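Local structure of S-adenosyl-L-methionine-dependent 2-deoxy-scyllo-inosamine dehydrogenase (Bacillus circulans, 4M7S) at residues V177-V180 with V184-C187; I8-N13 with K42-Q47; D94-K99 with Q110-T115. The protein catalyses the S-adenosylmethionine-dependent radical oxidation of 2-deoxy-scyllo-inosamine to amino-dideoxy-scyllo-inosose in butirosin biosynthesis, using two [4Fe-4S] clusters. One frame throughout, in Å; residues are numbered along the deposited sequence.

Interaction 1: V177-V180 with V184-C187. With SF4 (iron/sulfur cluster), chain B.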
loop_
_atom_site.group_PDB
_atom_site.type_symbol
_atom_site.label_atom_id
_atom_site.label_comp_id
_atom_site.label_asym_id
_atom_site.label_seq_id
_atom_site.Cartn_x
_atom_site.Cartn_y
_atom_site.Cartn_z
ATOM N N VAL A 177 1.316 -4.419 -3.073
ATOM C CA VAL A 177 0.327 -4.418 -2.008
ATOM C C VAL A 177 0.245 -5.814 -1.425
ATOM O O VAL A 177 0.213 -6.784 -2.172
ATOM C CB VAL A 177 -1.076 -4.028 -2.529
ATOM C CG1 VAL A 177 -2.114 -4.112 -1.403
ATOM C CG2 VAL A 177 -1.057 -2.630 -3.100
ATOM N N VAL A 178 0.212 -5.915 -0.096
ATOM C CA VAL A 178 0.003 -7.193 0.586
ATOM C C VAL A 178 -1.300 -7.104 1.403
ATOM O O VAL A 178 -1.426 -6.246 2.273
ATOM C CB VAL A 178 1.181 -7.504 1.530
ATOM C CG1 VAL A 178 0.932 -8.801 2.315
ATOM C CG2 VAL A 178 2.490 -7.564 0.760
ATOM N N THR A 179 -2.265 -7.976 1.107
ATOM C CA THR A 179 -3.570 -7.944 1.749
ATOM C C THR A 179 -3.513 -8.662 3.087
ATOM O O THR A 179 -2.474 -9.253 3.424
ATOM C CB THR A 179 -4.646 -8.617 0.883
ATOM O OG1 THR A 179 -4.406 -10.031 0.841
ATOM C CG2 THR A 179 -4.636 -8.031 -0.545
ATOM N N VAL A 180 -4.621 -8.630 3.834
ATOM C CA VAL A 180 -4.636 -9.205 5.186
ATOM C C VAL A 180 -4.273 -10.668 5.175
ATOM O O VAL A 180 -3.740 -11.177 6.156
ATOM C CB VAL A 180 -6.014 -9.150 5.893
ATOM C CG1 VAL A 180 -5.985 -8.182 7.062
ATOM C CG2 VAL A 180 -7.153 -8.885 4.922
ATOM N N VAL A 184 -0.506 -10.747 -2.861
ATOM C CA VAL A 184 0.260 -9.625 -3.376
ATOM C C VAL A 184 -0.428 -9.074 -4.628
ATOM O O VAL A 184 -0.709 -9.818 -5.571
ATOM C CB VAL A 184 1.698 -10.047 -3.693
ATOM C CG1 VAL A 184 2.523 -8.847 -4.172
ATOM C CG2 VAL A 184 2.336 -10.682 -2.452
ATOM N N LEU A 185 -0.709 -7.774 -4.624
ATOM C CA LEU A 185 -1.375 -7.119 -5.751
ATOM C C LEU A 185 -0.408 -6.086 -6.343
ATOM O O LEU A 185 0.479 -5.586 -5.641
ATOM C CB LEU A 185 -2.669 -6.431 -5.288
ATOM C CG LEU A 185 -3.566 -7.202 -4.317
ATOM C CD1 LEU A 185 -4.724 -6.322 -3.848
ATOM C CD2 LEU A 185 -4.094 -8.503 -4.933
ATOM N N PRO A 186 -0.582 -5.749 -7.632
ATOM C CA PRO A 186 0.336 -4.832 -8.308
ATOM C C PRO A 186 -0.051 -3.374 -8.125
ATOM O O PRO A 186 0.675 -2.507 -8.602
ATOM C CB PRO A 186 0.163 -5.213 -9.783
ATOM C CG PRO A 186 -1.262 -5.611 -9.877
ATOM C CD PRO A 186 -1.566 -6.322 -8.571
ATOM N N CYS A 187 -1.167 -3.105 -7.443
ATOM C CA CYS A 187 -1.687 -1.741 -7.360
ATOM C C CYS A 187 -2.717 -1.513 -6.241
ATOM O O CYS A 187 -3.426 -2.433 -5.834
ATOM C CB CYS A 187 -2.331 -1.357 -8.685
ATOM S SG CYS A 187 -3.192 0.198 -8.573
HETATM FE FE1 SF4 B . -4.796 2.039 -12.741
HETATM FE FE2 SF4 B . -3.700 -0.268 -13.578
HETATM FE FE3 SF4 B . -3.444 0.522 -11.032
HETATM FE FE4 SF4 B . -2.113 1.751 -12.981
HETATM S S1 SF4 B . -1.781 -0.429 -12.313
HETATM S S2 SF4 B . -3.219 2.803 -11.265
HETATM S S3 SF4 B . -3.636 1.730 -14.694
HETATM S S4 SF4 B . -5.426 -0.067 -12.037
#

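Interaction 2: I8-N13 with K42-Q47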
loop_
_atom_site.group_PDB
_atom_site.type_symbol
_atom_site.label_atom_id
_atom_site.label_comp_id
_atom_site.label_asym_id
_atom_site.label_seq_id
_atom_site.Cartn_x
_atom_site.Cartn_y
_atom_site.Cartn_z
ATOM N N ILE A 8 5.811 -0.481 -0.317
ATOM C CA ILE A 8 4.973 -1.645 -0.081
ATOM C C ILE A 8 3.848 -1.268 0.874
ATOM O O ILE A 8 4.095 -0.658 1.921
ATOM C CB ILE A 8 5.773 -2.859 0.445
ATOM C CG1 ILE A 8 4.828 -4.028 0.737
ATOM C CG2 ILE A 8 6.580 -2.502 1.699
ATOM C CD1 ILE A 8 5.540 -5.353 0.837
ATOM N N GLU A 9 2.615 -1.614 0.498
ATOM C CA GLU A 9 1.438 -1.303 1.302
ATOM C C GLU A 9 0.944 -2.579 1.940
ATOM O O GLU A 9 0.644 -3.542 1.233
ATOM C CB GLU A 9 0.312 -0.745 0.427
ATOM C CG GLU A 9 0.239 0.756 0.341
ATOM C CD GLU A 9 -0.943 1.220 -0.486
ATOM O OE1 GLU A 9 -2.030 0.629 -0.338
ATOM O OE2 GLU A 9 -0.779 2.159 -1.290
ATOM N N VAL A 10 0.853 -2.587 3.269
ATOM C CA VAL A 10 0.481 -3.791 4.002
ATOM C C VAL A 10 -0.878 -3.623 4.689
ATOM O O VAL A 10 -1.045 -2.754 5.553
ATOM C CB VAL A 10 1.547 -4.146 5.034
ATOM C CG1 VAL A 10 1.266 -5.507 5.657
ATOM C CG2 VAL A 10 2.931 -4.161 4.376
ATOM N N GLU A 11 -1.844 -4.453 4.310
ATOM C CA GLU A 11 -3.156 -4.430 4.949
ATOM C C GLU A 11 -3.101 -5.124 6.315
ATOM O O GLU A 11 -3.564 -6.262 6.462
ATOM C CB GLU A 11 -4.191 -5.114 4.048
ATOM C CG GLU A 11 -5.641 -4.806 4.397
ATOM C CD GLU A 11 -6.625 -5.508 3.472
ATOM O OE1 GLU A 11 -6.288 -6.599 2.942
ATOM O OE2 GLU A 11 -7.731 -4.956 3.273
ATOM N N VAL A 12 -2.541 -4.448 7.317
ATOM C CA VAL A 12 -2.450 -5.047 8.660
ATOM C C VAL A 12 -3.834 -5.222 9.303
ATOM O O VAL A 12 -4.002 -5.988 10.249
ATOM C CB VAL A 12 -1.486 -4.271 9.586
ATOM C CG1 VAL A 12 -0.108 -4.170 8.934
ATOM C CG2 VAL A 12 -2.035 -2.873 9.899
ATOM N N ASN A 13 -4.828 -4.506 8.787
ATOM C CA ASN A 13 -6.210 -4.805 9.138
ATOM C C ASN A 13 -7.136 -4.308 8.044
ATOM O O ASN A 13 -6.842 -3.315 7.382
ATOM C CB ASN A 13 -6.586 -4.205 10.490
ATOM C CG ASN A 13 -6.776 -2.717 10.428
ATOM O OD1 ASN A 13 -5.814 -1.974 10.224
ATOM N ND2 ASN A 13 -8.020 -2.261 10.608
ATOM N N LYS A 42 5.087 -11.243 10.569
ATOM C CA LYS A 42 6.479 -11.594 10.836
ATOM C C LYS A 42 7.194 -12.178 9.612
ATOM O O LYS A 42 8.339 -11.808 9.339
ATOM C CB LYS A 42 6.635 -12.528 12.045
ATOM C CG LYS A 42 8.094 -12.894 12.316
ATOM C CD LYS A 42 8.303 -13.347 13.758
ATOM C CE LYS A 42 9.724 -13.855 14.006
ATOM N NZ LYS A 42 10.068 -15.001 13.140
ATOM N N THR A 43 6.555 -13.083 8.870
ATOM C CA THR A 43 7.258 -13.609 7.698
ATOM C C THR A 43 7.461 -12.526 6.639
ATOM O O THR A 43 8.453 -12.550 5.931
ATOM C CB THR A 43 6.688 -14.940 7.079
ATOM O OG1 THR A 43 6.336 -14.744 5.705
ATOM C CG2 THR A 43 5.511 -15.470 7.823
ATOM N N LEU A 44 6.544 -11.566 6.547
ATOM C CA LEU A 44 6.762 -10.436 5.639
ATOM C C LEU A 44 7.981 -9.614 6.066
ATOM O O LEU A 44 8.787 -9.197 5.226
ATOM C CB LEU A 44 5.534 -9.526 5.573
ATOM C CG LEU A 44 5.719 -8.308 4.656
ATOM C CD1 LEU A 44 5.996 -8.728 3.197
ATOM C CD2 LEU A 44 4.518 -7.385 4.716
HETATM N N MSE A 45 8.103 -9.364 7.369
HETATM C CA MSE A 45 9.271 -8.657 7.897
HETATM C C MSE A 45 10.568 -9.401 7.551
HETATM O O MSE A 45 11.565 -8.787 7.175
HETATM C CB MSE A 45 9.157 -8.467 9.423
HETATM C CG MSE A 45 8.092 -7.444 9.865
HETATM SE SE MSE A 45 8.388 -5.664 9.092
HETATM C CE MSE A 45 7.074 -5.765 7.667
ATOM N N GLU A 46 10.545 -10.723 7.691
ATOM C CA GLU A 46 11.716 -11.545 7.423
ATOM C C GLU A 46 12.101 -11.486 5.959
ATOM O O GLU A 46 13.284 -11.515 5.618
ATOM C CB GLU A 46 11.443 -12.999 7.816
ATOM C CG GLU A 46 11.276 -13.220 9.310
ATOM C CD GLU A 46 10.795 -14.621 9.622
ATOM O OE1 GLU A 46 10.239 -15.274 8.704
ATOM O OE2 GLU A 46 10.974 -15.068 10.776
ATOM N N GLN A 47 11.097 -11.442 5.090
ATOM C CA GLN A 47 11.352 -11.396 3.655
ATOM C C GLN A 47 11.889 -10.031 3.268
ATOM O O GLN A 47 12.848 -9.930 2.498
ATOM C CB GLN A 47 10.079 -11.708 2.861
ATOM C CG GLN A 47 9.557 -13.117 3.108
ATOM C CD GLN A 47 8.243 -13.365 2.402
ATOM O OE1 GLN A 47 7.841 -12.590 1.522
ATOM N NE2 GLN A 47 7.558 -14.434 2.789
#

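Interaction 3: D94-K99 with Q110-T115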
loop_
_atom_site.group_PDB
_atom_site.type_symbol
_atom_site.label_atom_id
_atom_site.label_comp_id
_atom_site.label_asym_id
_atom_site.label_seq_id
_atom_site.Cartn_x
_atom_site.Cartn_y
_atom_site.Cartn_z
ATOM N N ASP A 94 -9.345 9.565 13.056
ATOM C CA ASP A 94 -10.336 9.460 14.133
ATOM C C ASP A 94 -9.797 8.795 15.405
ATOM O O ASP A 94 -10.360 8.956 16.489
ATOM C CB ASP A 94 -11.574 8.708 13.650
ATOM C CG ASP A 94 -12.232 9.375 12.457
ATOM O OD1 ASP A 94 -12.071 10.605 12.301
ATOM O OD2 ASP A 94 -12.910 8.669 11.683
ATOM N N PHE A 95 -8.722 8.029 15.256
ATOM C CA PHE A 95 -8.087 7.352 16.383
ATOM C C PHE A 95 -6.736 7.957 16.761
ATOM O O PHE A 95 -6.093 7.502 17.706
ATOM C CB PHE A 95 -7.913 5.860 16.077
ATOM C CG PHE A 95 -9.199 5.087 16.100
ATOM C CD1 PHE A 95 -9.648 4.508 17.273
ATOM C CD2 PHE A 95 -9.961 4.946 14.950
ATOM C CE1 PHE A 95 -10.843 3.795 17.307
ATOM C CE2 PHE A 95 -11.157 4.242 14.970
ATOM C CZ PHE A 95 -11.601 3.665 16.156
ATOM N N LEU A 96 -6.313 8.987 16.032
ATOM C CA LEU A 96 -4.997 9.588 16.242
ATOM C C LEU A 96 -4.976 10.632 17.361
ATOM O O LEU A 96 -5.025 11.832 17.101
ATOM C CB LEU A 96 -4.473 10.211 14.942
ATOM C CG LEU A 96 -2.993 10.605 14.940
ATOM C CD1 LEU A 96 -2.126 9.419 15.320
ATOM C CD2 LEU A 96 -2.588 11.144 13.575
ATOM N N THR A 97 -4.895 10.170 18.605
ATOM C CA THR A 97 -4.712 11.073 19.732
ATOM C C THR A 97 -3.272 11.545 19.720
ATOM O O THR A 97 -2.450 11.029 18.954
ATOM C CB THR A 97 -4.979 10.363 21.068
ATOM O OG1 THR A 97 -4.122 9.221 21.182
ATOM C CG2 THR A 97 -6.439 9.920 21.166
ATOM N N GLU A 98 -2.952 12.513 20.567
ATOM C CA GLU A 98 -1.575 12.967 20.681
ATOM C C GLU A 98 -0.681 11.847 21.225
ATOM O O GLU A 98 0.477 11.692 20.815
ATOM C CB GLU A 98 -1.501 14.200 21.583
ATOM C CG GLU A 98 -0.102 14.744 21.751
ATOM C CD GLU A 98 0.471 15.305 20.464
ATOM O OE1 GLU A 98 1.716 15.383 20.353
ATOM O OE2 GLU A 98 -0.320 15.675 19.570
ATOM N N LYS A 99 -1.235 11.061 22.145
ATOM C CA LYS A 99 -0.525 9.919 22.714
ATOM C C LYS A 99 -0.171 8.845 21.681
ATOM O O LYS A 99 0.972 8.374 21.642
ATOM C CB LYS A 99 -1.355 9.318 23.847
ATOM C CG LYS A 99 -0.690 8.188 24.592
ATOM C CD LYS A 99 -1.461 7.923 25.886
ATOM C CE LYS A 99 -1.539 6.446 26.199
ATOM N NZ LYS A 99 -0.284 5.938 26.797
ATOM N N GLN A 110 7.680 7.695 10.439
ATOM C CA GLN A 110 8.319 8.951 10.069
ATOM C C GLN A 110 7.323 9.974 9.528
ATOM O O GLN A 110 7.636 11.159 9.422
ATOM C CB GLN A 110 9.433 8.698 9.051
ATOM C CG GLN A 110 10.595 7.894 9.625
ATOM C CD GLN A 110 11.665 7.615 8.606
ATOM O OE1 GLN A 110 11.743 8.285 7.579
ATOM N NE2 GLN A 110 12.504 6.615 8.881
ATOM N N LYS A 111 6.124 9.524 9.180
ATOM C CA LYS A 111 5.142 10.446 8.628
ATOM C C LYS A 111 3.715 9.960 8.825
ATOM O O LYS A 111 3.419 8.778 8.640
ATOM C CB LYS A 111 5.420 10.687 7.143
ATOM C CG LYS A 111 4.702 11.883 6.544
ATOM C CD LYS A 111 5.413 12.291 5.267
ATOM C CE LYS A 111 4.678 13.382 4.510
ATOM N NZ LYS A 111 5.277 13.668 3.164
ATOM N N PHE A 112 2.840 10.887 9.215
ATOM C CA PHE A 112 1.408 10.637 9.289
ATOM C C PHE A 112 0.698 11.475 8.227
ATOM O O PHE A 112 0.851 12.699 8.181
ATOM C CB PHE A 112 0.865 11.015 10.671
ATOM C CG PHE A 112 1.480 10.233 11.811
ATOM C CD1 PHE A 112 2.659 10.658 12.408
ATOM C CD2 PHE A 112 0.863 9.085 12.297
ATOM C CE1 PHE A 112 3.222 9.943 13.476
ATOM C CE2 PHE A 112 1.417 8.362 13.366
ATOM C CZ PHE A 112 2.596 8.794 13.953
ATOM N N ILE A 113 -0.060 10.806 7.367
ATOM C CA ILE A 113 -0.880 11.487 6.378
ATOM C C ILE A 113 -2.298 11.353 6.881
ATOM O O ILE A 113 -2.875 10.270 6.806
ATOM C CB ILE A 113 -0.818 10.809 4.999
ATOM C CG1 ILE A 113 0.620 10.458 4.609
ATOM C CG2 ILE A 113 -1.514 11.672 3.943
ATOM C CD1 ILE A 113 1.513 11.641 4.454
ATOM N N VAL A 114 -2.858 12.434 7.409
ATOM C CA VAL A 114 -4.205 12.361 7.960
ATOM C C VAL A 114 -5.220 12.892 6.956
ATOM O O VAL A 114 -5.053 13.988 6.418
ATOM C CB VAL A 114 -4.337 13.155 9.278
ATOM C CG1 VAL A 114 -5.748 13.027 9.824
ATOM C CG2 VAL A 114 -3.325 12.667 10.300
ATOM N N THR A 115 -6.267 12.113 6.708
ATOM C CA THR A 115 -7.343 12.547 5.828
ATOM C C THR A 115 -8.679 12.581 6.564
ATOM O O THR A 115 -9.237 11.537 6.899
ATOM C CB THR A 115 -7.471 11.626 4.598
ATOM O OG1 THR A 115 -6.167 11.278 4.121
ATOM C CG2 THR A 115 -8.239 12.324 3.482
#

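Interaction 1: V177-V180 with V184-C187
This beta hairpin runs straight into a ligand of an iron-sulfur cluster, and Val177 CG2 of its first strand touches that residue's backbone, 3.6 Å from Cys187 O. Strands 175-178 and 183-185 run antiparallel. Val177 and Leu185 form a hydrogen-bonded pair, with Val177 N to Leu185 O at 2.9 Å and Leu185 N to Val177 O at 2.8 Å; the first bond is nearly straight at 167°. Val178 and Val184 are the next, non-hydrogen-bonded pair, their side chains on the face covered by Ile205 and Ile208 of helix 205-209. The other face holds Val177 and Leu185, with CB atoms 4.0 Å apart and Phe61 touching both. Beta-branched valines suit extended strands, while the longer Leu185 sends CD1 to Thr179 CG2 at 3.7 Å, the two side chains crossing at about a right angle. Thr179 suits the turn: its methyl joins this apolar patch while OG1 accepts a weak hydrogen bond from Asn183 N. Beyond Pro186 the chain leaves the sheet, and Cys169, Cys232 and Cys235 line the same cluster pocket. With the sulfur anti to the backbone N (chi1 172°), Cys187 SG binds cluster iron FE3 at 2.5 Å.

Interaction 2: I8-N13 with K42-Q47
Leu44 drives its two methyls into Val10 and Ile8, and the whole contact between strand 7-10 and helix 38-50 depends on that one fork. It belongs to the first strand and the following helix of the partial TIM-type barrel of the radical SAM fold. Leu44 CD2 meets Val10 CG2 at 3.6 Å, and Val10 CG1 is close behind at 3.9 Å, so one leucine methyl sits against both branches of the valine. Leu44 CD1 meets Ile8 CD1 less closely, at 4.1 Å. Ile8 and Val10, two residues apart, project from the same face of the strand, which lets one leucine meet both; each pair meets tip to tip. The extended first torsion of Leu44 (chi1 179°) carries its fork away from the helix backbone and into this layer. Tyr41 and Leu48 of the same helix add further cover to Val10 and Ile8 respectively.

The outer side of the helix is different in character. Lys42 is exposed and Glu46, one turn later, is partly so; they are modelled as a salt bridge, Lys42 NZ to Glu46 OE2, though the distance is too short to be taken literally. Long charged chains suit the solvent side, where they can bend to find partners, while branched aliphatics fill the inner side. Gln47, by contrast, is buried: OE1 accepts from Ile205 N and NE2 donates to Ile200 O. With no hydrogen bond between the two segments, this contact is made by apolar side chains alone, buried away from water.

Interaction 3: D94-K99 with Q110-T115
The ring of Phe112 is the flat group here, and Leu96 CD1 comes to it obliquely, 4.2 Å from Phe112 CE2. The Phe112 side chain also touches Leu101, Leu104 and Thr105 of helix 98-107, and Ile89 and Val139 of the flanking strands, so the aromatic side chain fills the layer between helix and sheet. The second methyl of Leu96 takes the other partner: its CD2 lies 3.7 Å from Val114 CG2. Phe112 and Val114 alternate with Ile113 along strand 111-116 and so share one face, while the forked Leu96 spans the two. Leu96 stands with CG anti to the backbone N (chi1 -167°), which extends the fork from the loop toward the strand.

Leu96 is also the centre of an inverse gamma turn, closed by a weak bond from Thr97 N to Phe95 O. Thr97 then serves as the N-cap of the helix, its OG1 accepting a hydrogen bond from Arg100 N; a short hydroxyl chain suits this place because it can fold back onto a helix nitrogen. Earlier in the loop, Asp94 forms a salt bridge with Arg18, which belongs to the pocket of one cluster.

The contact lies within a beta-alpha-beta unit: the loop leaves strand 86-91, leads into helix 98-107, and Leu96 closes over strand 111-116, which lies between strands 86-91 and 139-143.

All three contacts draw on one mixed sheet, at different depths. Interactions 1 and 2 are buried neighbours near the middle: strands 175-178 and 7-10 pair through probable backbone hydrogen bonds, Val178 N to Glu9 O and Val178 O to Glu11 N, and Val178 packs on Ile8. Interaction 3 lies farther out, its nearest atoms about 8 Å from interaction 2 and 15 Å from interaction 1, still a buried contact, though its leucine is partly exposed. Strand against strand in interaction 1 uses backbone hydrogen bonds and leads to a metal ligand, whereas interaction 2 packs a helix leucine on the sheet, and interaction 3 a leucine of the loop leading into a helix; neither has a hydrogen bond between its segments.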